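PDB 6AN0: histidinol dehydrogenase from Elizabethkingia anophelis NUHP1, which probably catalyses the two successive NAD-dependent oxidations that turn L-histidinol into L-histidinaldehyde and then L-histidine, the last step of histidine biosynthesis, with zinc as cofactor. Local coordinates for residues T40-I45 / M199-E204; E48-L53 / T66-S71; N186-G191 / T203-K208; A222-A227 / V232-P237. All coordinates share one frame; numbering follows the deposited sequence.

Interaction 1. Residues T40-I45 / M199-E204; sequences TVFEDI and MTFGTE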
loop_
_atom_site.group_PDB
_atom_site.type_symbol
_atom_site.label_atom_id
_atom_site.label_comp_id
_atom_site.label_asym_id
_atom_site.label_seq_id
_atom_site.Cartn_x
_atom_site.Cartn_y
_atom_site.Cartn_z
ATOM N N THR A 40 3.790 -24.097 9.337
ATOM C CA THR A 40 4.403 -24.907 10.391
ATOM C C THR A 40 5.400 -24.087 11.210
ATOM O O THR A 40 5.405 -24.161 12.445
ATOM C CB THR A 40 5.084 -26.135 9.790
ATOM O OG1 THR A 40 4.100 -26.952 9.149
ATOM C CG2 THR A 40 5.779 -26.965 10.873
ATOM N N VAL A 41 6.256 -23.306 10.543
ATOM C CA VAL A 41 7.189 -22.452 11.281
ATOM C C VAL A 41 6.428 -21.435 12.121
ATOM O O VAL A 41 6.771 -21.182 13.284
ATOM C CB VAL A 41 8.165 -21.748 10.319
ATOM C CG1 VAL A 41 9.135 -20.854 11.109
ATOM C CG2 VAL A 41 8.930 -22.767 9.488
ATOM N N PHE A 42 5.396 -20.822 11.538
ATOM C CA PHE A 42 4.602 -19.839 12.275
ATOM C C PHE A 42 3.964 -20.459 13.521
ATOM O O PHE A 42 3.910 -19.821 14.581
ATOM C CB PHE A 42 3.525 -19.236 11.356
ATOM C CG PHE A 42 4.049 -18.186 10.382
ATOM C CD1 PHE A 42 3.163 -17.457 9.604
ATOM C CD2 PHE A 42 5.414 -17.931 10.249
ATOM C CE1 PHE A 42 3.621 -16.492 8.704
ATOM C CE2 PHE A 42 5.883 -16.967 9.363
ATOM C CZ PHE A 42 4.973 -16.234 8.588
ATOM N N GLU A 43 3.462 -21.695 13.410
ATOM C CA GLU A 43 2.890 -22.369 14.576
ATOM C C GLU A 43 3.941 -22.569 15.664
ATOM O O GLU A 43 3.666 -22.355 16.853
ATOM C CB GLU A 43 2.289 -23.714 14.158
ATOM N N ASP A 44 5.155 -22.976 15.270
ATOM C CA ASP A 44 6.254 -23.118 16.220
ATOM C C ASP A 44 6.611 -21.781 16.867
ATOM O O ASP A 44 6.885 -21.721 18.073
ATOM C CB ASP A 44 7.475 -23.715 15.518
ATOM C CG ASP A 44 7.330 -25.208 15.231
ATOM O OD1 ASP A 44 6.521 -25.878 15.902
ATOM O OD2 ASP A 44 8.041 -25.716 14.335
ATOM N N ILE A 45 6.630 -20.691 16.085
ATOM C CA ILE A 45 6.929 -19.379 16.666
ATOM C C ILE A 45 5.837 -18.978 17.650
ATOM O O ILE A 45 6.114 -18.437 18.724
ATOM C CB ILE A 45 7.096 -18.311 15.561
ATOM C CG1 ILE A 45 8.385 -18.522 14.762
ATOM C CG2 ILE A 45 7.030 -16.871 16.155
ATOM C CD1 ILE A 45 9.680 -18.240 15.539
ATOM N N MET A 199 8.655 -11.446 13.830
ATOM C CA MET A 199 8.140 -10.082 13.708
ATOM C C MET A 199 6.636 -10.046 13.492
ATOM O O MET A 199 6.005 -9.024 13.775
ATOM C CB MET A 199 8.857 -9.340 12.581
ATOM C CG MET A 199 10.351 -9.112 12.889
ATOM S SD MET A 199 11.202 -8.115 11.642
ATOM C CE MET A 199 11.326 -9.266 10.273
ATOM N N THR A 200 6.044 -11.149 13.041
ATOM C CA THR A 200 4.602 -11.198 12.828
ATOM C C THR A 200 3.848 -11.460 14.125
ATOM O O THR A 200 2.829 -10.817 14.395
ATOM C CB THR A 200 4.283 -12.274 11.786
ATOM O OG1 THR A 200 4.862 -11.898 10.532
ATOM C CG2 THR A 200 2.767 -12.500 11.637
ATOM N N PHE A 201 4.328 -12.388 14.947
ATOM C CA PHE A 201 3.601 -12.758 16.155
ATOM C C PHE A 201 4.243 -12.234 17.427
ATOM O O PHE A 201 3.558 -12.142 18.451
ATOM C CB PHE A 201 3.461 -14.290 16.252
ATOM C CG PHE A 201 2.780 -14.900 15.059
ATOM C CD1 PHE A 201 1.395 -14.869 14.943
ATOM C CD2 PHE A 201 3.527 -15.464 14.029
ATOM C CE1 PHE A 201 0.758 -15.409 13.828
ATOM C CE2 PHE A 201 2.897 -16.002 12.908
ATOM C CZ PHE A 201 1.514 -15.974 12.809
ATOM N N GLY A 202 5.521 -11.870 17.383
ATOM C CA GLY A 202 6.233 -11.445 18.576
ATOM C C GLY A 202 6.744 -12.623 19.380
ATOM O O GLY A 202 6.136 -13.693 19.367
ATOM N N THR A 203 7.869 -12.451 20.062
ATOM C CA THR A 203 8.364 -13.419 21.033
ATOM C C THR A 203 8.717 -12.668 22.307
ATOM O O THR A 203 8.498 -11.456 22.415
ATOM C CB THR A 203 9.585 -14.190 20.512
ATOM O OG1 THR A 203 10.703 -13.300 20.400
ATOM C CG2 THR A 203 9.300 -14.824 19.145
ATOM N N GLU A 204 9.282 -13.391 23.279
ATOM C CA GLU A 204 9.743 -12.734 24.495
ATOM C C GLU A 204 10.771 -11.651 24.190
ATOM O O GLU A 204 10.793 -10.615 24.861
ATOM C CB GLU A 204 10.330 -13.758 25.466
ATOM C CG GLU A 204 9.360 -14.838 25.905
ATOM C CD GLU A 204 9.541 -16.127 25.129
ATOM O OE1 GLU A 204 10.078 -16.064 24.004
ATOM O OE2 GLU A 204 9.152 -17.198 25.644
HETATM O O HOH W 1 4.663 -15.953 19.277
#

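Interaction 2. Residues E48-L53 / T66-S71; sequences EKDKAL and TDIRVS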
loop_
_atom_site.group_PDB
_atom_site.type_symbol
_atom_site.label_atom_id
_atom_site.label_comp_id
_atom_site.label_asym_id
_atom_site.label_seq_id
_atom_site.Cartn_x
_atom_site.Cartn_y
_atom_site.Cartn_z
ATOM N N GLU A 48 6.295 -21.718 20.757
ATOM C CA GLU A 48 7.563 -21.841 21.462
ATOM C C GLU A 48 8.378 -20.555 21.484
ATOM O O GLU A 48 9.398 -20.512 22.178
ATOM C CB GLU A 48 8.419 -22.961 20.839
ATOM C CG GLU A 48 7.776 -24.348 20.833
ATOM C CD GLU A 48 7.588 -24.939 22.223
ATOM O OE1 GLU A 48 8.200 -24.436 23.193
ATOM O OE2 GLU A 48 6.823 -25.920 22.340
ATOM N N LYS A 49 7.965 -19.523 20.735
ATOM C CA LYS A 49 8.561 -18.189 20.790
ATOM C C LYS A 49 10.085 -18.210 20.683
ATOM O O LYS A 49 10.620 -18.729 19.696
ATOM C CB LYS A 49 8.090 -17.470 22.053
ATOM C CG LYS A 49 6.561 -17.389 22.127
ATOM C CD LYS A 49 6.074 -16.853 23.454
ATOM C CE LYS A 49 4.571 -17.053 23.601
ATOM N NZ LYS A 49 3.811 -16.453 22.466
ATOM N N ASP A 50 10.793 -17.623 21.663
ATOM C CA ASP A 50 12.255 -17.541 21.573
ATOM C C ASP A 50 12.891 -18.915 21.399
ATOM O O ASP A 50 13.948 -19.038 20.769
ATOM C CB ASP A 50 12.841 -16.890 22.831
ATOM C CG ASP A 50 12.863 -15.370 22.765
ATOM O OD1 ASP A 50 12.415 -14.786 21.750
ATOM O OD2 ASP A 50 13.343 -14.755 23.744
ATOM N N LYS A 51 12.291 -19.953 21.976
ATOM C CA LYS A 51 12.891 -21.279 21.845
ATOM C C LYS A 51 12.839 -21.748 20.401
ATOM O O LYS A 51 13.794 -22.359 19.907
ATOM C CB LYS A 51 12.199 -22.277 22.767
ATOM C CG LYS A 51 12.583 -22.126 24.229
ATOM C CD LYS A 51 11.958 -23.214 25.089
ATOM C CE LYS A 51 10.446 -23.127 25.070
ATOM N NZ LYS A 51 9.824 -24.045 26.068
ATOM N N ALA A 52 11.737 -21.449 19.704
ATOM C CA ALA A 52 11.649 -21.752 18.278
ATOM C C ALA A 52 12.684 -20.970 17.476
ATOM O O ALA A 52 13.342 -21.533 16.589
ATOM C CB ALA A 52 10.238 -21.458 17.765
ATOM N N LEU A 53 12.834 -19.665 17.758
ATOM C CA LEU A 53 13.856 -18.873 17.079
ATOM C C LEU A 53 15.233 -19.509 17.223
ATOM O O LEU A 53 15.972 -19.661 16.242
ATOM C CB LEU A 53 13.883 -17.444 17.627
ATOM C CG LEU A 53 13.103 -16.374 16.891
ATOM C CD1 LEU A 53 13.263 -15.066 17.635
ATOM C CD2 LEU A 53 13.562 -16.251 15.431
ATOM N N THR A 66 22.998 -18.364 22.400
ATOM C CA THR A 66 22.447 -18.151 23.734
ATOM C C THR A 66 21.535 -16.931 23.766
ATOM O O THR A 66 20.442 -16.989 24.336
ATOM C CB THR A 66 23.559 -17.973 24.763
ATOM O OG1 THR A 66 24.517 -19.030 24.620
ATOM C CG2 THR A 66 22.977 -18.023 26.165
ATOM N N ASP A 67 21.959 -15.837 23.139
ATOM C CA ASP A 67 21.193 -14.597 23.084
ATOM C C ASP A 67 20.788 -14.305 21.648
ATOM O O ASP A 67 21.609 -14.408 20.731
ATOM C CB ASP A 67 22.001 -13.424 23.648
ATOM C CG ASP A 67 22.276 -13.570 25.131
ATOM O OD1 ASP A 67 21.322 -13.847 25.889
ATOM O OD2 ASP A 67 23.447 -13.418 25.534
ATOM N N ILE A 68 19.521 -13.943 21.456
ATOM C CA ILE A 68 19.041 -13.561 20.129
ATOM C C ILE A 68 19.444 -12.128 19.795
ATOM O O ILE A 68 19.709 -11.803 18.628
ATOM C CB ILE A 68 17.515 -13.758 20.059
ATOM C CG1 ILE A 68 17.179 -15.248 20.212
ATOM C CG2 ILE A 68 16.924 -13.168 18.758
ATOM C CD1 ILE A 68 15.750 -15.520 20.650
ATOM N N ARG A 69 19.529 -11.256 20.799
ATOM C CA ARG A 69 19.776 -9.839 20.565
ATOM C C ARG A 69 21.271 -9.551 20.454
ATOM O O ARG A 69 22.066 -10.040 21.262
ATOM C CB ARG A 69 19.162 -8.995 21.686
ATOM C CG ARG A 69 19.065 -7.530 21.296
ATOM C CD ARG A 69 18.321 -6.692 22.313
ATOM N NE ARG A 69 18.429 -5.274 21.975
ATOM C CZ ARG A 69 18.170 -4.282 22.819
ATOM N NH1 ARG A 69 17.776 -4.548 24.058
ATOM N NH2 ARG A 69 18.307 -3.024 22.424
ATOM N N VAL A 70 21.647 -8.757 19.443
ATOM C CA VAL A 70 23.020 -8.274 19.326
ATOM C C VAL A 70 23.327 -7.380 20.519
ATOM O O VAL A 70 22.540 -6.492 20.863
ATOM C CB VAL A 70 23.206 -7.529 17.991
ATOM C CG1 VAL A 70 24.585 -6.890 17.906
ATOM C CG2 VAL A 70 22.974 -8.471 16.799
ATOM N N SER A 71 24.476 -7.608 21.154
ATOM C CA SER A 71 24.878 -6.870 22.343
ATOM C C SER A 71 25.583 -5.560 21.983
ATOM O O SER A 71 26.006 -5.336 20.848
ATOM C CB SER A 71 25.806 -7.724 23.202
ATOM O OG SER A 71 27.045 -7.913 22.538
#

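Interaction 3. Residues N186-G191 / T203-K208; sequences NIYKAG and TETIEK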
loop_
_atom_site.group_PDB
_atom_site.type_symbol
_atom_site.label_atom_id
_atom_site.label_comp_id
_atom_site.label_asym_id
_atom_site.label_seq_id
_atom_site.Cartn_x
_atom_site.Cartn_y
_atom_site.Cartn_z
ATOM N N ASN A 186 17.491 -2.181 18.159
ATOM C CA ASN A 186 16.897 -3.501 18.380
ATOM C C ASN A 186 17.285 -4.375 17.193
ATOM O O ASN A 186 16.590 -4.411 16.181
ATOM C CB ASN A 186 15.378 -3.406 18.519
ATOM C CG ASN A 186 14.934 -2.582 19.731
ATOM O OD1 ASN A 186 15.696 -2.367 20.672
ATOM N ND2 ASN A 186 13.683 -2.132 19.709
ATOM N N ILE A 187 18.398 -5.098 17.330
ATOM C CA ILE A 187 18.962 -5.903 16.251
ATOM C C ILE A 187 19.015 -7.348 16.720
ATOM O O ILE A 187 19.562 -7.633 17.793
ATOM C CB ILE A 187 20.364 -5.403 15.854
ATOM C CG1 ILE A 187 20.321 -3.905 15.511
ATOM C CG2 ILE A 187 20.937 -6.222 14.705
ATOM C CD1 ILE A 187 21.695 -3.318 15.238
ATOM N N TYR A 188 18.462 -8.252 15.913
ATOM C CA TYR A 188 18.268 -9.636 16.305
ATOM C C TYR A 188 18.917 -10.578 15.302
ATOM O O TYR A 188 18.779 -10.407 14.083
ATOM C CB TYR A 188 16.772 -9.951 16.441
ATOM C CG TYR A 188 16.097 -9.001 17.395
ATOM C CD1 TYR A 188 15.305 -7.958 16.924
ATOM C CD2 TYR A 188 16.306 -9.106 18.761
ATOM C CE1 TYR A 188 14.696 -7.079 17.806
ATOM C CE2 TYR A 188 15.703 -8.236 19.644
ATOM C CZ TYR A 188 14.907 -7.220 19.162
ATOM O OH TYR A 188 14.310 -6.352 20.050
ATOM N N LYS A 189 19.599 -11.587 15.833
ATOM C CA LYS A 189 20.240 -12.633 15.036
ATOM C C LYS A 189 19.171 -13.646 14.641
ATOM O O LYS A 189 18.903 -14.604 15.364
ATOM C CB LYS A 189 21.354 -13.297 15.827
ATOM C CG LYS A 189 22.465 -12.363 16.277
ATOM C CD LYS A 189 23.464 -13.130 17.147
ATOM C CE LYS A 189 24.577 -12.228 17.641
ATOM N NZ LYS A 189 25.634 -12.988 18.377
ATOM N N ALA A 190 18.557 -13.435 13.478
ATOM C CA ALA A 190 17.477 -14.304 13.019
ATOM C C ALA A 190 17.285 -14.118 11.525
ATOM O O ALA A 190 17.352 -12.992 11.022
ATOM C CB ALA A 190 16.154 -13.999 13.736
ATOM N N GLY A 191 17.011 -15.218 10.822
ATOM C CA GLY A 191 16.771 -15.161 9.395
ATOM C C GLY A 191 15.554 -15.974 8.996
ATOM O O GLY A 191 14.915 -16.629 9.823
ATOM N N THR A 203 7.869 -12.451 20.062
ATOM C CA THR A 203 8.364 -13.419 21.033
ATOM C C THR A 203 8.717 -12.668 22.307
ATOM O O THR A 203 8.498 -11.456 22.415
ATOM C CB THR A 203 9.585 -14.190 20.512
ATOM O OG1 THR A 203 10.703 -13.300 20.400
ATOM C CG2 THR A 203 9.300 -14.824 19.145
ATOM N N GLU A 204 9.282 -13.391 23.279
ATOM C CA GLU A 204 9.743 -12.734 24.495
ATOM C C GLU A 204 10.771 -11.651 24.190
ATOM O O GLU A 204 10.793 -10.615 24.861
ATOM C CB GLU A 204 10.330 -13.758 25.466
ATOM C CG GLU A 204 9.360 -14.838 25.905
ATOM C CD GLU A 204 9.541 -16.127 25.129
ATOM O OE1 GLU A 204 10.078 -16.064 24.004
ATOM O OE2 GLU A 204 9.152 -17.198 25.644
ATOM N N THR A 205 11.617 -11.859 23.183
ATOM C CA THR A 205 12.684 -10.912 22.872
ATOM C C THR A 205 12.310 -9.907 21.789
ATOM O O THR A 205 12.799 -8.771 21.817
ATOM C CB THR A 205 13.949 -11.669 22.450
ATOM O OG1 THR A 205 14.319 -12.581 23.494
ATOM C CG2 THR A 205 15.114 -10.719 22.199
ATOM N N ILE A 206 11.443 -10.275 20.853
ATOM C CA ILE A 206 11.139 -9.442 19.692
ATOM C C ILE A 206 9.683 -9.012 19.791
ATOM O O ILE A 206 8.776 -9.849 19.737
ATOM C CB ILE A 206 11.422 -10.187 18.381
ATOM C CG1 ILE A 206 12.896 -10.632 18.349
ATOM C CG2 ILE A 206 11.054 -9.325 17.161
ATOM C CD1 ILE A 206 13.285 -11.522 17.158
ATOM N N GLU A 207 9.452 -7.708 19.952
ATOM C CA GLU A 207 8.093 -7.184 19.899
ATOM C C GLU A 207 7.589 -7.231 18.463
ATOM O O GLU A 207 8.347 -7.006 17.516
ATOM C CB GLU A 207 8.036 -5.752 20.425
ATOM N N LYS A 208 6.306 -7.525 18.296
ATOM C CA LYS A 208 5.805 -7.736 16.950
ATOM C C LYS A 208 5.680 -6.416 16.205
ATOM O O LYS A 208 5.409 -5.361 16.791
ATOM C CB LYS A 208 4.467 -8.470 16.964
ATOM C CG LYS A 208 3.247 -7.661 17.314
ATOM C CD LYS A 208 2.004 -8.568 17.278
ATOM C CE LYS A 208 0.761 -7.857 17.782
ATOM N NZ LYS A 208 0.501 -6.616 17.003
HETATM O O HOH W 2 11.695 -5.721 19.898
HETATM O O HOH W 3 14.494 -6.749 22.780
#

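Interaction 4. Residues A222-A227 / V232-P237; sequences AAKQIA and VAIDMP. With EDO (1,2-ethanediol), chain D.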
loop_
_atom_site.group_PDB
_atom_site.type_symbol
_atom_site.label_atom_id
_atom_site.label_comp_id
_atom_site.label_asym_id
_atom_site.label_seq_id
_atom_site.Cartn_x
_atom_site.Cartn_y
_atom_site.Cartn_z
ATOM N N ALA A 222 7.549 -15.947 0.641
ATOM C CA ALA A 222 6.304 -16.640 0.967
ATOM C C ALA A 222 5.872 -16.333 2.395
ATOM O O ALA A 222 4.676 -16.174 2.674
ATOM C CB ALA A 222 6.469 -18.149 0.758
ATOM N N ALA A 223 6.835 -16.223 3.312
ATOM C CA ALA A 223 6.487 -15.943 4.699
ATOM C C ALA A 223 5.858 -14.567 4.831
ATOM O O ALA A 223 4.862 -14.402 5.543
ATOM C CB ALA A 223 7.721 -16.056 5.599
ATOM N N LYS A 224 6.420 -13.565 4.143
ATOM C CA LYS A 224 5.837 -12.228 4.185
ATOM C C LYS A 224 4.438 -12.228 3.583
ATOM O O LYS A 224 3.529 -11.561 4.100
ATOM C CB LYS A 224 6.742 -11.239 3.447
ATOM C CG LYS A 224 7.999 -10.850 4.223
ATOM C CD LYS A 224 8.953 -10.014 3.362
ATOM C CE LYS A 224 8.372 -8.635 3.059
ATOM N NZ LYS A 224 9.262 -7.852 2.150
ATOM N N GLN A 225 4.245 -12.979 2.493
ATOM C CA GLN A 225 2.927 -13.050 1.868
ATOM C C GLN A 225 1.902 -13.654 2.819
ATOM O O GLN A 225 0.785 -13.136 2.957
ATOM C CB GLN A 225 2.999 -13.850 0.562
ATOM N N ILE A 226 2.271 -14.738 3.499
ATOM C CA ILE A 226 1.338 -15.410 4.396
ATOM C C ILE A 226 1.148 -14.621 5.689
ATOM O O ILE A 226 0.044 -14.610 6.255
ATOM C CB ILE A 226 1.838 -16.840 4.647
ATOM C CG1 ILE A 226 1.646 -17.659 3.370
ATOM C CG2 ILE A 226 1.122 -17.478 5.852
ATOM C CD1 ILE A 226 2.315 -19.015 3.388
ATOM N N ALA A 227 2.199 -13.934 6.154
ATOM C CA ALA A 227 2.105 -13.109 7.357
ATOM C C ALA A 227 1.003 -12.062 7.242
ATOM O O ALA A 227 0.380 -11.706 8.247
ATOM C CB ALA A 227 3.444 -12.418 7.632
ATOM N N VAL A 232 -0.327 -8.340 9.718
ATOM C CA VAL A 232 0.807 -7.439 9.499
ATOM C C VAL A 232 0.758 -6.911 8.065
ATOM O O VAL A 232 0.279 -7.594 7.151
ATOM C CB VAL A 232 2.141 -8.163 9.814
ATOM C CG1 VAL A 232 2.491 -9.154 8.728
ATOM C CG2 VAL A 232 3.277 -7.169 10.017
ATOM N N ALA A 233 1.213 -5.664 7.865
ATOM C CA ALA A 233 1.378 -5.115 6.522
ATOM C C ALA A 233 2.777 -5.446 6.008
ATOM O O ALA A 233 3.702 -5.643 6.791
ATOM C CB ALA A 233 1.158 -3.596 6.515
ATOM N N ILE A 234 2.939 -5.495 4.679
ATOM C CA ILE A 234 4.271 -5.650 4.099
ATOM C C ILE A 234 4.511 -4.563 3.058
ATOM O O ILE A 234 3.577 -3.916 2.580
ATOM C CB ILE A 234 4.482 -7.056 3.486
ATOM C CG1 ILE A 234 3.575 -7.269 2.270
ATOM C CG2 ILE A 234 4.251 -8.124 4.569
ATOM C CD1 ILE A 234 3.829 -8.591 1.559
ATOM N N ASP A 235 5.795 -4.365 2.712
ATOM C CA ASP A 235 6.157 -3.243 1.841
ATOM C C ASP A 235 5.644 -3.449 0.422
ATOM O O ASP A 235 4.926 -2.597 -0.117
ATOM C CB ASP A 235 7.675 -2.978 1.845
ATOM C CG ASP A 235 8.540 -4.237 1.688
ATOM O OD1 ASP A 235 8.037 -5.385 1.722
ATOM O OD2 ASP A 235 9.774 -4.045 1.555
ATOM N N MET A 236 5.969 -4.574 -0.185
ATOM C CA MET A 236 5.537 -4.838 -1.552
ATOM C C MET A 236 5.832 -6.296 -1.880
ATOM O O MET A 236 6.591 -6.938 -1.145
ATOM C CB MET A 236 6.278 -3.926 -2.519
ATOM C CG MET A 236 7.745 -4.252 -2.562
ATOM S SD MET A 236 8.622 -3.059 -3.575
ATOM C CE MET A 236 8.486 -1.600 -2.560
ATOM N N PRO A 237 5.283 -6.842 -2.971
ATOM C CA PRO A 237 5.670 -8.192 -3.397
ATOM C C PRO A 237 7.101 -8.227 -3.912
ATOM O O PRO A 237 7.689 -7.208 -4.278
ATOM C CB PRO A 237 4.679 -8.519 -4.520
ATOM C CG PRO A 237 3.623 -7.482 -4.446
ATOM C CD PRO A 237 4.249 -6.274 -3.853
HETATM C C1 EDO D . 5.709 0.834 -1.122
HETATM O O1 EDO D . 5.081 2.003 -0.580
HETATM C C2 EDO D . 6.192 0.046 0.089
HETATM O O2 EDO D . 5.083 -0.049 0.970
HETATM O O HOH W 4 7.667 -9.308 -0.208
#

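Interaction 1. Residues T40-I45 / M199-E204
An aromatic edge-to-face pair, F42 with F201, joins helix 35-48 to the C-terminal end of helix 192-201. It is an offset T-shaped stack. The edge of F201 points at the face of F42, the planes stand at 73°, and the centroids lie 5.3 Å apart. The touching is done mainly by CE2 of F201, which comes to 3.5 Å from CG of F42. For F201, CG is anti to the carbonyl carbon (chi1 -57°), which carries the ring out toward helix 35-48. One face of the F201 ring is covered from within its own segment by CG2 of T200. F230 adds a second edge-to-face partner for F201, and F42 packs on A223 and I226 of helix 218-227. One turn after F42, I45 extends the apolar contact. Its CG2 branch lies 4.3 Å from CD2 of F201 and also meets the methyl CG2 of T203. The side chain of I45 is about 4 Å from that of Q194, a predicted NAD(+)-binding residue. Past F201, the last helical residue, G202 takes a positive phi (83°) that favours glycine. A water bridges the two backbones, donating to I45 O at 2.9 Å and to G202 O at 2.7 Å.

Interaction 2. Residues E48-L53 / T66-S71
The backbones of 48-53 and 66-71 stay well apart, with the CA atoms of D50 and I68, the nearest pair, 8.0 Å from each other. This is a helix-to-loop contact, and the loop runs alongside strand 186-189 of the mixed sheet. The first segment spans the break from helix 35-48, which ends at E48, to the first turn of helix 50-61. K49, the N-cap, has positive phi (50°) at this break. The second segment is an irregular part of the connection from helix 50-61 to helix 72-79. Backbone hydrogen bonds between I68 and K189 and between V70 and I187 hold it to the strand. The contact itself is small and rests on I68, whose CD1 methyl fits against D50 and L53. CG1 of I68 is anti to the carbonyl carbon (chi1 -64°), and from there CD1 reaches the helix. One turn further along the helix, CD1 of L53 is 3.9 Å from CD1 of I68, and the two side chains cross at about a right angle. L53 also touches I45, A190 and I206. The carboxylate of D50 is engaged elsewhere: OD1 bonds to OG1 of T203, and OD2 meets OG1 of T205 at a very short distance whose detail is doubtful. The I68 methyl lies against this carboxylate, with CD1 3.6 Å from both CG and OD1 of D50.

Interaction 3. Residues N186-G191 / T203-K208
Strand 186-189 of the mixed sheet faces the loop between helix 192-201 and strand 211-213, with the CA atoms of Y188 and I206 7.9 Å apart. Y188 carries the contact. A CH-pi interaction sets CG1 of I206 almost squarely over its ring, 3.6 Å from the centroid and 8° off the ring normal. CD1 of I206 lies toward the CB end of the ring, 3.9 Å from CB of Y188. T205 adds its methyl: CG2 meets CE2 of Y188 at 3.6 Å, approaching obliquely. In T205, CG2 is anti to the backbone N while OG1 sits beside it (chi1 -56°). This splits the branches, the methyl going to the tyrosine and OG1 turning toward D50 of helix 50-61. The loop is shaped by an ST motif, in which I206 N donates to T203 OG1 at 3.1 Å. T203 N also donates to I206 O. I206 also touches A198 of helix 192-201. The phenol is linked to the loop through two waters. One bonds to Y188 OH and accepts from E207 N at 3.0 Å. The other lies at the ring edge, 2.8 Å from Y188 OH, and donates to T205 O.

Interaction 4. Residues A222-A227 / V232-P237
This contact belongs to the beta-alpha-beta unit made by strand 211-213, helix 218-227 and strand 233-234, and packs the helix on the chain that follows it. The polar link is a salt bridge, in which K224 NZ donates to D235 OD1 at 2.8 Å, on the syn lone pair of the carboxylate. The bend of the lysine chain at chi3 (68°) turns NZ toward D235, and the two side chains cross at about a right angle. G214 ties both partners to the residue just after strand 211-213: its O accepts from K224 NZ and its N donates to D235 OD2. OD1 of D235 also takes a weak hydrogen bond from M236 N at 2.9 Å. The ammonium group and M236 O share a water, which donates to M236 O at 2.8 Å and accepts weakly from K224 NZ. Apolar contacts lie alongside. I234 points at the helix and sets CG2 3.5 Å from the carbonyl O of K224 and 4.1 Å from its CB. At the helix end, CB of A227 meets CG1 of V232 at 3.6 Å. The side chain of K224 is about 6 Å from that of Y132, a predicted NAD(+) site. Beyond D235, a 1,2-ethanediol, probably from the crystallisation liquor, donates from O2 to D235 O at 2.8 Å.

In the fold
From the N terminus, helix 35-48 comes first. Interaction 1 closes a long loop between it and the end of helix 192-201, with 153 residues between. Interaction 2 is nested inside that loop and ties the start of helix 50-61 to the connection before helix 72-79. Interaction 3 opens inside the loop of interaction 1, at strand 186-189, and crosses its end, overlapping it at T203 and E204. E204 OE1 probably bonds to D50 N, a direct tie between interactions 1 and 2. Interaction 4 follows in series within the next beta-alpha-beta unit. It reaches the same mixed sheet as interaction 3 without touching it, and meets interaction 1 where T200 packs on A227.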